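Local coordinates for oxidoreductase protein (Agrobacterium radiobacter, PDB 5UI9) that probably catalyses an NAD-dependent oxidation or reduction as a member of the GFO/IDH/MocA family, and binds NAD together with a small dihydroxy acid, at residues 71-76 with 82-87; 262-267 with 271-276. All coordinates share one frame; numbering follows the deposited sequence.

Contact 1: residues 71-76 with 82-87; sequences VDIATT and ALVEMA. With NAD (nicotinamide-adenine-dinucleotide), chain C.
Ile73 meets Leu83 and Val84 where the strand that ends at residue 73 packs against helix 82-87, a worked example of how a Rossmann fold joins strand to helix mainly through aliphatic side chains. Its CD1 rests 3.8 Å from Leu83 CB and also reaches Val84 CG2, while Ile73 CG2 touches the Leu83 CD1 methyl. With CG1 anti to the carbonyl carbon (chi1 -61°) and chi2 extended, Ile73 carries CD1 out to the helix. One helical turn on, Val71 CG1 meets Ala87 CB at 3.8 Å. Toward the cofactor, Leu83 CD1 faces Thr75 OG1, a hydroxyl whose hydrogen-bond partner is Ser79 in the connecting turn. Thr75 thus stands between two surroundings: its CG2 methyl lies against the adenine of NAD, 3.5 Å from C4A, and Ala74 O comes 3.4 Å from C5D of the nicotinamide ribose. Strand and helix axes run almost antiparallel (172°) and 9.9 Å apart, as in the first half of a beta-alpha-beta crossover. Strands 6-11 and 94-97 flank strand 70-73 in the parallel sheet, and helices 59-65 and 104-116 supply further side chains against Leu83 and Val84 respectively.

Contact 2: residues 262-267 with 271-276; sequences RLEVTG and MTISDA
Met271 opens the second strand of a beta hairpin by lying alongside Thr266, its CB and CG both 3.6 Å from the Thr266 CG2 methyl. The bend at chi3 (52°) turns its terminal methyl aside, and the sulfur sits 3.8 Å from Glu264 OE1. Gly237 of the second subunit packs on Met271, and Lys235 of that subunit on Thr266. Thr272 follows, paired with Val265 through two backbone bonds: Thr272 N gives to Val265 O at 2.8 Å, and Val265 N returns a nearly straight bond to Thr272 O. Its side chain turns to the face that carries Leu263, Val265 and Ser274, where OG1 shares a hydrogen bond with a water; that water donates to Leu263 O and is hydrogen-bonded to Ser274 OG at 2.7 Å. Ile273 returns to the Met271 face and runs beside two neighbours. Its CG2 methyl touches Arg262 CG at 3.6 Å and lies at the edge of the guanidinium, while CG1 meets Glu264 CG. Arg262 bends at chi3 to bring NH1 within 2.6 Å of Glu264 OE2, a salt bridge on the oxygen's anti lone pair. Ser274 closes the second hydrogen-bonded pair, its N and O both bonded to Leu263. Ala276 then brings its CB to 4.4 Å from Leu263 CB, on the side where helix 131-141 packs. The chemistry is therefore divided: backbone bonds set the register, the ion pair lies within strand 262-266 and ties Arg262 to Glu264, whose aliphatic parts Ile273 lies beside, and a water links the hydroxyls on the other face.

The two contacts illustrate how one chain joins its secondary structure by different means in two parts of the fold. Contact 1 is a buried strand-to-helix contact of the nucleotide-binding domain, held by apolar side chains; contact 2 is a more exposed hairpin at the edge of the large mixed sheet of this chain, held by backbone hydrogen bonds. Their centres lie 40 Å apart on opposite sides of the chain's centre, and their nearest atoms are about 24 Å from each other. Contact 1 alone belongs to the NAD pocket, and the side chain of Thr75 is about 14 Å from the bound dihydroxy acid. Residues 262-267 and 271-276 instead offer Thr266 and Met271 to the second subunit.

Contact 1: residues 71-76 with 82-87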
loop_
_atom_site.group_PDB
_atom_site.type_symbol
_atom_site.label_atom_id
_atom_site.label_comp_id
_atom_site.label_asym_id
_atom_site.label_seq_id
_atom_site.Cartn_x
_atom_site.Cartn_y
_atom_site.Cartn_z
ATOM N N VAL A 71 -33.887 -9.999 -17.284
ATOM C CA VAL A 71 -33.583 -8.643 -17.693
ATOM C C VAL A 71 -32.132 -8.311 -17.328
ATOM O O VAL A 71 -31.661 -8.672 -16.248
ATOM C CB VAL A 71 -34.613 -7.634 -17.110
ATOM C CG1 VAL A 71 -34.543 -7.534 -15.587
ATOM C CG2 VAL A 71 -34.434 -6.267 -17.745
ATOM N N ASP A 72 -31.429 -7.666 -18.262
ATOM C CA ASP A 72 -30.061 -7.199 -18.077
ATOM C C ASP A 72 -30.066 -5.667 -18.083
ATOM O O ASP A 72 -30.238 -5.034 -19.125
ATOM C CB ASP A 72 -29.160 -7.757 -19.188
ATOM C CG ASP A 72 -27.662 -7.658 -18.862
ATOM O OD1 ASP A 72 -27.283 -7.467 -17.681
ATOM O OD2 ASP A 72 -26.856 -7.789 -19.805
ATOM N N ILE A 73 -29.886 -5.078 -16.905
ATOM C CA ILE A 73 -29.938 -3.628 -16.744
ATOM C C ILE A 73 -28.518 -3.066 -16.854
ATOM O O ILE A 73 -27.701 -3.231 -15.939
ATOM C CB ILE A 73 -30.598 -3.254 -15.398
ATOM C CG1 ILE A 73 -32.045 -3.784 -15.355
ATOM C CG2 ILE A 73 -30.585 -1.746 -15.185
ATOM C CD1 ILE A 73 -32.574 -4.036 -13.959
ATOM N N ALA A 74 -28.237 -2.425 -17.992
ATOM C CA ALA A 74 -26.940 -1.793 -18.262
ATOM C C ALA A 74 -27.019 -0.265 -18.358
ATOM O O ALA A 74 -26.179 0.371 -19.016
ATOM C CB ALA A 74 -26.348 -2.370 -19.535
ATOM N N THR A 75 -28.008 0.331 -17.696
ATOM C CA THR A 75 -28.115 1.787 -17.634
ATOM C C THR A 75 -27.149 2.326 -16.582
ATOM O O THR A 75 -26.558 1.564 -15.821
ATOM C CB THR A 75 -29.535 2.259 -17.253
ATOM O OG1 THR A 75 -29.860 1.817 -15.931
ATOM C CG2 THR A 75 -30.571 1.736 -18.235
ATOM N N THR A 76 -27.017 3.649 -16.533
ATOM C CA THR A 76 -26.307 4.308 -15.435
ATOM C C THR A 76 -27.135 4.192 -14.146
ATOM O O THR A 76 -28.309 3.819 -14.183
ATOM C CB THR A 76 -25.985 5.778 -15.765
ATOM O OG1 THR A 76 -27.180 6.473 -16.143
ATOM C CG2 THR A 76 -24.975 5.848 -16.907
ATOM N N ALA A 82 -35.431 1.759 -9.850
ATOM C CA ALA A 82 -36.726 1.651 -10.516
ATOM C C ALA A 82 -36.797 0.414 -11.414
ATOM O O ALA A 82 -37.799 -0.297 -11.401
ATOM C CB ALA A 82 -37.032 2.916 -11.320
ATOM N N LEU A 83 -35.731 0.149 -12.171
ATOM C CA LEU A 83 -35.730 -0.983 -13.107
ATOM C C LEU A 83 -35.716 -2.336 -12.397
ATOM O O LEU A 83 -36.373 -3.276 -12.854
ATOM C CB LEU A 83 -34.589 -0.859 -14.121
ATOM C CG LEU A 83 -34.775 0.310 -15.098
ATOM C CD1 LEU A 83 -33.483 0.568 -15.863
ATOM C CD2 LEU A 83 -35.943 0.081 -16.055
ATOM N N VAL A 84 -35.000 -2.427 -11.276
ATOM C CA VAL A 84 -35.023 -3.631 -10.438
ATOM C C VAL A 84 -36.408 -3.830 -9.814
ATOM O O VAL A 84 -36.900 -4.961 -9.752
ATOM C CB VAL A 84 -33.923 -3.600 -9.348
ATOM C CG1 VAL A 84 -34.103 -4.721 -8.330
ATOM C CG2 VAL A 84 -32.551 -3.715 -9.997
ATOM N N GLU A 85 -37.025 -2.741 -9.355
ATOM C CA GLU A 85 -38.393 -2.788 -8.821
ATOM C C GLU A 85 -39.428 -3.253 -9.862
ATOM O O GLU A 85 -40.325 -4.037 -9.528
ATOM C CB GLU A 85 -38.790 -1.429 -8.208
ATOM C CG GLU A 85 -38.107 -1.168 -6.865
ATOM C CD GLU A 85 -38.168 0.281 -6.383
ATOM O OE1 GLU A 85 -38.609 1.189 -7.129
ATOM O OE2 GLU A 85 -37.767 0.516 -5.224
ATOM N N MET A 86 -39.303 -2.760 -11.099
ATOM C CA MET A 86 -40.162 -3.186 -12.215
ATOM C C MET A 86 -39.982 -4.682 -12.507
ATOM O O MET A 86 -40.961 -5.400 -12.759
ATOM C CB MET A 86 -39.863 -2.386 -13.492
ATOM C CG MET A 86 -40.294 -0.925 -13.470
ATOM S SD MET A 86 -40.152 -0.135 -15.097
ATOM C CE MET A 86 -39.705 1.545 -14.666
ATOM N N ALA A 87 -38.729 -5.136 -12.477
ATOM C CA ALA A 87 -38.415 -6.551 -12.680
ATOM C C ALA A 87 -39.081 -7.405 -11.603
ATOM O O ALA A 87 -39.735 -8.399 -11.921
ATOM C CB ALA A 87 -36.908 -6.777 -12.692
HETATM P PA NAD C . -23.910 5.115 -21.098
HETATM O O1A NAD C . -24.440 6.474 -20.694
HETATM O O2A NAD C . -22.962 4.989 -22.259
HETATM O O5B NAD C . -25.156 4.150 -21.371
HETATM C C5B NAD C . -26.364 4.214 -20.624
HETATM C C4B NAD C . -27.509 4.030 -21.607
HETATM O O4B NAD C . -28.707 3.787 -20.877
HETATM C C3B NAD C . -27.752 5.265 -22.462
HETATM O O3B NAD C . -27.807 4.883 -23.844
HETATM C C2B NAD C . -29.074 5.838 -21.970
HETATM O O2B NAD C . -29.835 6.406 -23.036
HETATM C C1B NAD C . -29.755 4.616 -21.377
HETATM N N9A NAD C . -30.706 4.832 -20.262
HETATM C C8A NAD C . -30.509 5.535 -19.129
HETATM N N7A NAD C . -31.609 5.459 -18.334
HETATM C C5A NAD C . -32.518 4.684 -18.953
HETATM C C6A NAD C . -33.894 4.186 -18.682
HETATM N N6A NAD C . -34.549 4.510 -17.546
HETATM N N1A NAD C . -34.473 3.388 -19.609
HETATM C C2A NAD C . -33.854 3.044 -20.758
HETATM N N3A NAD C . -32.611 3.461 -21.064
HETATM C C4A NAD C . -31.908 4.263 -20.221
HETATM O O3 NAD C . -23.256 4.431 -19.799
HETATM P PN NAD C . -22.121 3.283 -19.861
HETATM O O1N NAD C . -20.757 3.913 -19.994
HETATM O O2N NAD C . -22.538 2.222 -20.847
HETATM O O5D NAD C . -22.244 2.739 -18.364
HETATM C C5D NAD C . -23.458 2.146 -17.923
HETATM C C4D NAD C . -23.186 1.426 -16.617
HETATM O O4D NAD C . -22.201 0.414 -16.852
HETATM C C3D NAD C . -22.640 2.362 -15.548
HETATM O O3D NAD C . -23.345 2.161 -14.318
HETATM C C2D NAD C . -21.173 1.988 -15.421
HETATM O O2D NAD C . -20.678 2.096 -14.086
HETATM C C1D NAD C . -21.153 0.534 -15.891
HETATM N N1N NAD C . -19.877 0.059 -16.458
HETATM C C2N NAD C . -19.435 -1.139 -16.037
HETATM C C3N NAD C . -18.253 -1.696 -16.499
HETATM C C7N NAD C . -17.836 -3.041 -15.970
HETATM O O7N NAD C . -18.703 -3.869 -15.700
HETATM N N7N NAD C . -16.543 -3.325 -15.800
HETATM C C4N NAD C . -17.502 -0.979 -17.432
HETATM C C5N NAD C . -17.968 0.262 -17.870
HETATM C C6N NAD C . -19.172 0.763 -17.373
#

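Contact 2: residues 262-267 with 271-276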
loop_
_atom_site.group_PDB
_atom_site.type_symbol
_atom_site.label_atom_id
_atom_site.label_comp_id
_atom_site.label_asym_id
_atom_site.label_seq_id
_atom_site.Cartn_x
_atom_site.Cartn_y
_atom_site.Cartn_z
ATOM N N ARG A 262 1.669 -11.395 -14.681
ATOM C CA ARG A 262 2.650 -12.335 -14.173
ATOM C C ARG A 262 2.305 -12.689 -12.729
ATOM O O ARG A 262 2.152 -11.804 -11.896
ATOM C CB ARG A 262 4.046 -11.734 -14.265
ATOM C CG ARG A 262 5.144 -12.738 -13.954
ATOM C CD ARG A 262 6.491 -12.307 -14.508
ATOM N NE ARG A 262 7.130 -11.256 -13.710
ATOM C CZ ARG A 262 7.790 -11.447 -12.564
ATOM N NH1 ARG A 262 7.916 -12.664 -12.029
ATOM N NH2 ARG A 262 8.333 -10.403 -11.937
ATOM N N LEU A 263 2.195 -13.984 -12.443
ATOM C CA LEU A 263 1.758 -14.483 -11.140
ATOM C C LEU A 263 2.886 -15.270 -10.474
ATOM O O LEU A 263 3.197 -16.391 -10.889
ATOM C CB LEU A 263 0.509 -15.357 -11.319
ATOM C CG LEU A 263 -0.127 -16.019 -10.098
ATOM C CD1 LEU A 263 -0.460 -14.997 -9.025
ATOM C CD2 LEU A 263 -1.378 -16.769 -10.530
ATOM N N GLU A 264 3.499 -14.664 -9.458
ATOM C CA GLU A 264 4.552 -15.298 -8.658
ATOM C C GLU A 264 3.958 -15.871 -7.391
ATOM O O GLU A 264 3.385 -15.136 -6.590
ATOM C CB GLU A 264 5.625 -14.293 -8.251
ATOM C CG GLU A 264 6.869 -14.324 -9.105
ATOM C CD GLU A 264 7.926 -13.352 -8.612
ATOM O OE1 GLU A 264 8.142 -13.253 -7.381
ATOM O OE2 GLU A 264 8.538 -12.685 -9.470
ATOM N N VAL A 265 4.116 -17.175 -7.205
ATOM C CA VAL A 265 3.670 -17.854 -5.996
ATOM C C VAL A 265 4.882 -18.542 -5.400
ATOM O O VAL A 265 5.513 -19.355 -6.076
ATOM C CB VAL A 265 2.593 -18.911 -6.303
ATOM C CG1 VAL A 265 2.210 -19.675 -5.034
ATOM C CG2 VAL A 265 1.378 -18.265 -6.955
ATOM N N THR A 266 5.224 -18.208 -4.157
ATOM C CA THR A 266 6.294 -18.914 -3.448
ATOM C C THR A 266 5.709 -19.542 -2.190
ATOM O O THR A 266 4.966 -18.892 -1.455
ATOM C CB THR A 266 7.517 -18.019 -3.109
ATOM O OG1 THR A 266 7.241 -17.217 -1.959
ATOM C CG2 THR A 266 7.902 -17.125 -4.285
ATOM N N GLY A 267 6.034 -20.812 -1.978
ATOM C CA GLY A 267 5.541 -21.588 -0.849
ATOM C C GLY A 267 6.643 -22.470 -0.292
ATOM O O GLY A 267 7.811 -22.302 -0.653
ATOM N N MET A 271 9.402 -21.457 -5.640
ATOM C CA MET A 271 8.747 -20.401 -6.422
ATOM C C MET A 271 8.250 -20.931 -7.773
ATOM O O MET A 271 8.931 -21.728 -8.422
ATOM C CB MET A 271 9.707 -19.216 -6.644
ATOM C CG MET A 271 9.155 -18.113 -7.544
ATOM S SD MET A 271 10.015 -16.528 -7.453
ATOM C CE MET A 271 11.724 -17.013 -7.706
ATOM N N THR A 272 7.065 -20.476 -8.182
ATOM C CA THR A 272 6.534 -20.697 -9.535
ATOM C C THR A 272 6.101 -19.365 -10.144
ATOM O O THR A 272 5.513 -18.534 -9.453
ATOM C CB THR A 272 5.322 -21.645 -9.530
ATOM O OG1 THR A 272 4.329 -21.148 -8.630
ATOM C CG2 THR A 272 5.728 -23.033 -9.095
ATOM N N ILE A 273 6.412 -19.167 -11.425
ATOM C CA ILE A 273 5.923 -18.028 -12.202
ATOM C C ILE A 273 4.935 -18.561 -13.241
ATOM O O ILE A 273 5.279 -19.450 -14.022
ATOM C CB ILE A 273 7.062 -17.261 -12.925
ATOM C CG1 ILE A 273 8.158 -16.839 -11.932
ATOM C CG2 ILE A 273 6.508 -16.035 -13.656
ATOM C CD1 ILE A 273 9.192 -17.907 -11.633
ATOM N N SER A 274 3.717 -18.029 -13.232
ATOM C CA SER A 274 2.699 -18.374 -14.216
ATOM C C SER A 274 2.243 -17.146 -14.997
ATOM O O SER A 274 2.330 -16.010 -14.518
ATOM C CB SER A 274 1.496 -19.014 -13.529
ATOM O OG SER A 274 1.901 -20.126 -12.759
ATOM N N ASP A 275 1.748 -17.404 -16.205
ATOM C CA ASP A 275 1.147 -16.399 -17.058
ATOM C C ASP A 275 -0.372 -16.463 -16.867
ATOM O O ASP A 275 -1.035 -17.358 -17.392
ATOM C CB ASP A 275 1.538 -16.649 -18.521
ATOM C CG ASP A 275 1.006 -15.580 -19.474
ATOM O OD1 ASP A 275 0.319 -14.636 -19.029
ATOM O OD2 ASP A 275 1.287 -15.688 -20.686
ATOM N N ALA A 276 -0.910 -15.486 -16.135
ATOM C CA ALA A 276 -2.341 -15.412 -15.849
ATOM C C ALA A 276 -3.086 -14.477 -16.818
ATOM O O ALA A 276 -4.119 -13.907 -16.456
ATOM C CB ALA A 276 -2.550 -14.978 -14.404
HETATM O O HOH W 1 2.566 -19.340 -10.224
#